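Ectoine dioxygenase (Sphingopyxis alaskensis, PDB 4MHR) catalyses the iron(II)- and 2-oxoglutarate-dependent hydroxylation of L-ectoine to 5-hydroxyectoine, a compatible solute that helps cells survive osmotic stress. Local coordinates at residues F49-Y54 against V188-R194; A169-L175 against T243-C249. All blocks are in the same frame, centred on the assembly; numbering follows the deposited sequence.

Interaction 1. Residues F49-Y54 against V188-R194; sequences FDRDGY and VIPGSHR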
loop_
_atom_site.group_PDB
_atom_site.type_symbol
_atom_site.label_atom_id
_atom_site.label_comp_id
_atom_site.label_asym_id
_atom_site.label_seq_id
_atom_site.Cartn_x
_atom_site.Cartn_y
_atom_site.Cartn_z
ATOM N N PHE A 49 -10.133 -9.537 -6.533
ATOM C CA PHE A 49 -9.748 -8.185 -6.096
ATOM C C PHE A 49 -10.994 -7.383 -5.738
ATOM O O PHE A 49 -11.071 -6.730 -4.687
ATOM C CB PHE A 49 -8.936 -7.386 -7.147
ATOM C CG PHE A 49 -8.369 -6.080 -6.594
ATOM C CD1 PHE A 49 -8.972 -4.849 -6.880
ATOM C CD2 PHE A 49 -7.262 -6.112 -5.721
ATOM C CE1 PHE A 49 -8.447 -3.673 -6.319
ATOM C CE2 PHE A 49 -6.744 -4.949 -5.178
ATOM C CZ PHE A 49 -7.334 -3.725 -5.486
ATOM N N ASP A 50 -11.993 -7.470 -6.599
ATOM C CA ASP A 50 -13.269 -6.788 -6.378
ATOM C C ASP A 50 -13.954 -7.270 -5.096
ATOM O O ASP A 50 -14.356 -6.474 -4.317
ATOM C CB ASP A 50 -14.193 -7.004 -7.586
ATOM C CG ASP A 50 -15.335 -6.066 -7.580
ATOM O OD1 ASP A 50 -15.284 -5.001 -8.251
ATOM O OD2 ASP A 50 -16.262 -6.401 -6.862
ATOM N N ARG A 51 -14.013 -8.578 -4.866
ATOM C CA ARG A 51 -14.787 -9.121 -3.749
ATOM C C ARG A 51 -13.955 -9.010 -2.436
ATOM O O ARG A 51 -14.457 -8.587 -1.370
ATOM C CB ARG A 51 -15.149 -10.577 -4.074
ATOM C CG ARG A 51 -15.664 -11.461 -2.943
ATOM C CD ARG A 51 -15.800 -12.959 -3.402
ATOM N NE ARG A 51 -14.517 -13.659 -3.697
ATOM C CZ ARG A 51 -14.089 -14.080 -4.921
ATOM N NH1 ARG A 51 -14.788 -13.924 -6.045
ATOM N NH2 ARG A 51 -12.912 -14.662 -5.033
ATOM N N ASP A 52 -12.688 -9.386 -2.524
ATOM C CA ASP A 52 -11.846 -9.367 -1.325
ATOM C C ASP A 52 -11.111 -8.107 -1.026
ATOM O O ASP A 52 -10.735 -7.928 0.139
ATOM C CB ASP A 52 -10.837 -10.487 -1.328
ATOM C CG ASP A 52 -11.509 -11.892 -1.324
ATOM O OD1 ASP A 52 -12.700 -12.004 -0.994
ATOM O OD2 ASP A 52 -10.830 -12.841 -1.678
ATOM N N GLY A 53 -10.848 -7.279 -2.046
ATOM C CA GLY A 53 -9.984 -6.102 -1.867
ATOM C C GLY A 53 -8.482 -6.241 -1.898
ATOM O O GLY A 53 -7.750 -5.255 -1.631
ATOM N N TYR A 54 -7.996 -7.452 -2.108
ATOM C CA TYR A 54 -6.560 -7.716 -2.254
ATOM C C TYR A 54 -6.395 -8.989 -3.170
ATOM O O TYR A 54 -7.293 -9.781 -3.251
ATOM C CB TYR A 54 -5.931 -7.979 -0.861
ATOM C CG TYR A 54 -6.197 -9.352 -0.349
ATOM C CD1 TYR A 54 -7.428 -9.684 0.234
ATOM C CD2 TYR A 54 -5.282 -10.362 -0.554
ATOM C CE1 TYR A 54 -7.703 -10.980 0.689
ATOM C CE2 TYR A 54 -5.566 -11.683 -0.124
ATOM C CZ TYR A 54 -6.787 -11.964 0.476
ATOM O OH TYR A 54 -7.035 -13.250 0.864
ATOM N N VAL A 188 -5.283 -8.464 6.773
ATOM C CA VAL A 188 -6.363 -7.696 6.178
ATOM C C VAL A 188 -7.662 -8.294 6.628
ATOM O O VAL A 188 -7.720 -9.508 6.992
ATOM C CB VAL A 188 -6.247 -7.629 4.640
ATOM C CG1 VAL A 188 -4.889 -7.117 4.259
ATOM C CG2 VAL A 188 -6.509 -8.988 3.960
ATOM N N ILE A 189 -8.702 -7.459 6.634
ATOM C CA ILE A 189 -10.082 -7.945 6.782
ATOM C C ILE A 189 -10.742 -7.967 5.382
ATOM O O ILE A 189 -11.143 -6.895 4.835
ATOM C CB ILE A 189 -10.852 -7.045 7.756
ATOM C CG1 ILE A 189 -10.192 -7.104 9.156
ATOM C CG2 ILE A 189 -12.311 -7.471 7.846
ATOM C CD1 ILE A 189 -10.857 -6.167 10.157
ATOM N N PRO A 190 -10.872 -9.177 4.772
ATOM C CA PRO A 190 -11.310 -9.198 3.369
ATOM C C PRO A 190 -12.765 -8.712 3.189
ATOM O O PRO A 190 -13.617 -8.991 4.012
ATOM C CB PRO A 190 -11.166 -10.675 2.929
ATOM C CG PRO A 190 -10.649 -11.421 4.111
ATOM C CD PRO A 190 -10.586 -10.521 5.311
ATOM N N GLY A 191 -13.014 -7.928 2.150
ATOM C CA GLY A 191 -14.323 -7.317 1.962
ATOM C C GLY A 191 -14.555 -6.034 2.729
ATOM O O GLY A 191 -15.492 -5.343 2.466
ATOM N N SER A 192 -13.636 -5.653 3.582
ATOM C CA SER A 192 -13.765 -4.445 4.363
ATOM C C SER A 192 -13.646 -3.177 3.560
ATOM O O SER A 192 -14.133 -2.108 3.934
ATOM C CB SER A 192 -12.691 -4.454 5.453
ATOM O OG SER A 192 -11.338 -4.340 5.007
ATOM N N HIS A 193 -13.030 -3.293 2.424
ATOM C CA HIS A 193 -12.959 -2.167 1.484
ATOM C C HIS A 193 -14.277 -1.604 0.925
ATOM O O HIS A 193 -14.301 -0.446 0.406
ATOM C CB HIS A 193 -12.000 -2.529 0.340
ATOM C CG HIS A 193 -12.517 -3.598 -0.539
ATOM N ND1 HIS A 193 -12.863 -4.857 -0.063
ATOM C CD2 HIS A 193 -12.757 -3.613 -1.890
ATOM C CE1 HIS A 193 -13.322 -5.595 -1.060
ATOM N NE2 HIS A 193 -13.272 -4.875 -2.184
ATOM N N ARG A 194 -15.353 -2.359 1.071
ATOM C CA ARG A 194 -16.634 -1.928 0.623
ATOM C C ARG A 194 -17.388 -1.164 1.683
ATOM O O ARG A 194 -18.530 -0.776 1.423
ATOM C CB ARG A 194 -17.509 -3.123 0.210
ATOM C CG ARG A 194 -17.205 -3.610 -1.190
ATOM C CD ARG A 194 -18.286 -4.576 -1.701
ATOM N NE ARG A 194 -17.759 -5.187 -2.917
ATOM C CZ ARG A 194 -17.843 -4.599 -4.090
ATOM N NH1 ARG A 194 -18.418 -3.414 -4.219
ATOM N NH2 ARG A 194 -17.347 -5.166 -5.121
HETATM O O HOH W 1 -16.803 -7.330 -1.271
#
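His193 lays its imidazole against the C-terminal end of helix 43-52, one face on Gly53. Gly53, with positive phi just after the helix, brings its CA to 3.4 Å from the centroid of the His193 ring, almost on the ring normal, a CH-pi contact; on the opposite face, Arg194 CG sits nearer the rim. The ring edge faces backbone carbonyls: His193 NE2 donates to Asp50 O (2.9 Å, N-H...O 153°) with the acceptor in the ring plane, although the donor stands above the plane of that carbonyl, and His193 CE1 is 3.2 Å from Arg51 O. With chi1 at 68°, CG of His193 is tucked between its own backbone N and carbonyl carbon, which turns the imidazole onto the helix end. The NE2 bond and the Gly53 contact together hold the ring's orientation. Gly191 N donates to Asp52 O (3.0 Å), the carbonyl of the last helical residue. The extended Arg194 chain brings its guanidinium across the Asp50 carboxylate, a salt bridge whose atoms are too close in the model, so its detail is doubtful. A water bridges Arg194 NE and Arg51 O. Farther along, Val188 CG2 lies over one face of the Tyr54 ring, 4.2 Å from its centroid, while Pro190 CB meets the ring edge 4.1 Å from Tyr54 CE1. The type II turn Ile189-Ser192, braced by Ser192 OG bonding to Ile189 O, thus docks on a glycine-terminated helix end, and Val188 at its start neighbours the iron ligand His253, beside the metal site of the cupin fold.

Interaction 2. Residues A169-L175 against T243-C249; sequences ALSMSVL and TVILFDC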
loop_
_atom_site.group_PDB
_atom_site.type_symbol
_atom_site.label_atom_id
_atom_site.label_comp_id
_atom_site.label_asym_id
_atom_site.label_seq_id
_atom_site.Cartn_x
_atom_site.Cartn_y
_atom_site.Cartn_z
ATOM N N ALA A 169 -7.348 4.266 -5.837
ATOM C CA ALA A 169 -5.932 4.053 -5.608
ATOM C C ALA A 169 -5.706 2.681 -5.052
ATOM O O ALA A 169 -6.598 2.072 -4.432
ATOM C CB ALA A 169 -5.338 5.107 -4.652
ATOM N N LEU A 170 -4.501 2.172 -5.253
ATOM C CA LEU A 170 -4.153 0.908 -4.641
ATOM C C LEU A 170 -2.713 0.842 -4.209
ATOM O O LEU A 170 -1.830 1.617 -4.721
ATOM C CB LEU A 170 -4.442 -0.227 -5.560
ATOM C CG LEU A 170 -3.745 -0.289 -6.873
ATOM C CD1 LEU A 170 -2.386 -0.923 -6.753
ATOM C CD2 LEU A 170 -4.547 -1.225 -7.739
ATOM N N SER A 171 -2.458 -0.056 -3.263
ATOM C CA SER A 171 -1.081 -0.267 -2.794
ATOM C C SER A 171 -0.548 -1.597 -3.232
ATOM O O SER A 171 -1.296 -2.615 -3.322
ATOM C CB SER A 171 -1.038 -0.204 -1.282
ATOM O OG SER A 171 -1.563 1.066 -0.903
ATOM N N MET A 172 0.711 -1.603 -3.599
ATOM C CA MET A 172 1.425 -2.869 -3.766
ATOM C C MET A 172 2.620 -3.047 -2.807
ATOM O O MET A 172 3.488 -2.159 -2.710
ATOM C CB MET A 172 1.936 -2.975 -5.156
ATOM C CG MET A 172 0.930 -2.661 -6.176
ATOM S SD MET A 172 1.386 -3.399 -7.740
ATOM C CE MET A 172 0.227 -2.538 -8.738
ATOM N N SER A 173 2.653 -4.178 -2.079
ATOM C CA SER A 173 3.746 -4.519 -1.169
ATOM C C SER A 173 4.578 -5.603 -1.834
ATOM O O SER A 173 4.081 -6.701 -2.067
ATOM C CB SER A 173 3.207 -4.943 0.204
ATOM O OG SER A 173 4.320 -5.255 1.056
ATOM N N VAL A 174 5.802 -5.284 -2.265
ATOM C CA VAL A 174 6.713 -6.296 -2.836
ATOM C C VAL A 174 7.589 -6.806 -1.699
ATOM O O VAL A 174 8.386 -6.034 -1.126
ATOM C CB VAL A 174 7.628 -5.637 -3.866
ATOM C CG1 VAL A 174 8.587 -6.608 -4.496
ATOM C CG2 VAL A 174 6.839 -4.875 -4.853
ATOM N N LEU A 175 7.409 -8.063 -1.333
ATOM C CA LEU A 175 8.133 -8.644 -0.179
ATOM C C LEU A 175 9.623 -8.852 -0.503
ATOM O O LEU A 175 9.972 -9.331 -1.565
ATOM C CB LEU A 175 7.536 -9.955 0.272
ATOM C CG LEU A 175 6.047 -9.957 0.539
ATOM C CD1 LEU A 175 5.699 -11.343 1.062
ATOM C CD2 LEU A 175 5.612 -8.886 1.510
ATOM N N THR A 243 7.235 -11.901 -3.915
ATOM C CA THR A 243 5.741 -11.923 -3.823
ATOM C C THR A 243 5.170 -10.527 -3.688
ATOM O O THR A 243 5.734 -9.697 -2.980
ATOM C CB THR A 243 5.238 -12.799 -2.626
ATOM O OG1 THR A 243 5.728 -14.128 -2.752
ATOM C CG2 THR A 243 3.686 -12.845 -2.535
ATOM N N VAL A 244 4.081 -10.243 -4.418
ATOM C CA VAL A 244 3.459 -8.925 -4.392
ATOM C C VAL A 244 2.073 -9.026 -3.875
ATOM O O VAL A 244 1.292 -9.881 -4.340
ATOM C CB VAL A 244 3.418 -8.266 -5.757
ATOM C CG1 VAL A 244 2.995 -6.781 -5.638
ATOM C CG2 VAL A 244 4.791 -8.282 -6.379
ATOM N N ILE A 245 1.785 -8.253 -2.848
ATOM C CA ILE A 245 0.463 -8.239 -2.206
ATOM C C ILE A 245 -0.164 -6.931 -2.653
ATOM O O ILE A 245 0.439 -5.857 -2.459
ATOM C CB ILE A 245 0.505 -8.316 -0.668
ATOM C CG1 ILE A 245 1.128 -9.636 -0.254
ATOM C CG2 ILE A 245 -0.889 -8.282 -0.137
ATOM C CD1 ILE A 245 1.428 -9.667 1.215
ATOM N N LEU A 246 -1.285 -7.013 -3.382
ATOM C CA LEU A 246 -1.908 -5.780 -3.929
ATOM C C LEU A 246 -3.193 -5.533 -3.132
ATOM O O LEU A 246 -4.003 -6.470 -2.928
ATOM C CB LEU A 246 -2.365 -5.951 -5.336
ATOM C CG LEU A 246 -1.443 -5.891 -6.503
ATOM C CD1 LEU A 246 -0.668 -7.194 -6.567
ATOM C CD2 LEU A 246 -2.241 -5.660 -7.750
ATOM N N PHE A 247 -3.407 -4.315 -2.689
ATOM C CA PHE A 247 -4.642 -4.041 -1.934
ATOM C C PHE A 247 -5.258 -2.680 -2.202
ATOM O O PHE A 247 -4.551 -1.676 -2.441
ATOM C CB PHE A 247 -4.499 -4.398 -0.465
ATOM C CG PHE A 247 -3.434 -3.681 0.290
ATOM C CD1 PHE A 247 -2.134 -4.127 0.264
ATOM C CD2 PHE A 247 -3.745 -2.564 1.098
ATOM C CE1 PHE A 247 -1.132 -3.470 0.985
ATOM C CE2 PHE A 247 -2.752 -1.900 1.851
ATOM C CZ PHE A 247 -1.445 -2.363 1.825
ATOM N N ASP A 248 -6.600 -2.684 -2.237
ATOM C CA ASP A 248 -7.407 -1.498 -2.428
ATOM C C ASP A 248 -7.106 -0.480 -1.335
ATOM O O ASP A 248 -6.894 -0.831 -0.152
ATOM C CB ASP A 248 -8.870 -1.864 -2.402
ATOM C CG ASP A 248 -9.777 -0.661 -2.561
ATOM O OD1 ASP A 248 -9.962 -0.184 -3.711
ATOM O OD2 ASP A 248 -10.306 -0.207 -1.519
ATOM N N CYS A 249 -7.114 0.780 -1.736
ATOM C CA CYS A 249 -6.881 1.875 -0.821
ATOM C C CYS A 249 -7.704 1.904 0.465
ATOM O O CYS A 249 -7.193 2.344 1.492
ATOM C CB CYS A 249 -7.080 3.221 -1.540
ATOM S SG CYS A 249 -8.753 3.538 -2.101
HETATM O O HOH W 2 -8.063 -0.233 -5.565
#
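One face of the Phe247 ring is covered by Ser171 CB, a CH-pi contact 3.9 Å from the ring centroid and displaced toward the rim, nearest Phe247 CZ. A chi1 of 60° places CG of Phe247 between the backbone N and the carbonyl carbon and leans the ring toward strand 169-175, over Ser171; the ring also meets that of the iron ligand His253, their planes about 55° apart. Ser171 in turn touches Trp158, a residue important for ectoine stabilization, so this face of the sheet borders the active site. Antiparallel bonding holds the pair in register: Ser171 and Phe247 exchange two N-H...O bonds, as do Ser173 and Ile245, and Ser173 N to Ile245 O is nearly straight (2.8 Å, 174°). Strands 169-175 and 244-248 are neighbours in the large antiparallel sheet of the cupin fold, flanked by 264-273 and 54-57. On the face carrying Met172, Val174, Val244 and Leu246, the methionine runs beside Leu246 and points the same way, its chain extended beyond CG, with Met172 SD 4.0 Å from Leu246 CG. Met172 CB meets Val244 CG1 at the same distance. Helix 117-127 covers Met172 and Leu246. Ser173 OG turns to Asn266 rather than across the pair. At one end, Leu175 CD1 lies 4.0 Å from Thr243 CB; at the other, Cys249 N donates to Ala169 O, and a water joins that carbonyl to Asp248 OD1, whose partner oxygen OD2 forms a salt bridge with Arg26.

From the N terminus, the chain passes helix 43-52 and the start of strand 54-57, then runs through further helices and strands to strand 169-175. Interaction 1 closes a loop of 133 residues at 188-194; strand 169-175 lies inside that loop and its partner 243-249 beyond it, so interaction 2 closes a loop of 67 residues and the two closures cross rather than nest. Interaction 2 pairs the second and third strands from the 54-57 edge of the large sheet, whereas interaction 1 fastens the helix end to the loop from strand 187-188 of the three-stranded sheet to strand 195-197. They meet at Asp248: Gly53 O probably accepts a hydrogen bond from Asp248 N (2.9 Å), and His193 packs on the Asp248 side chain.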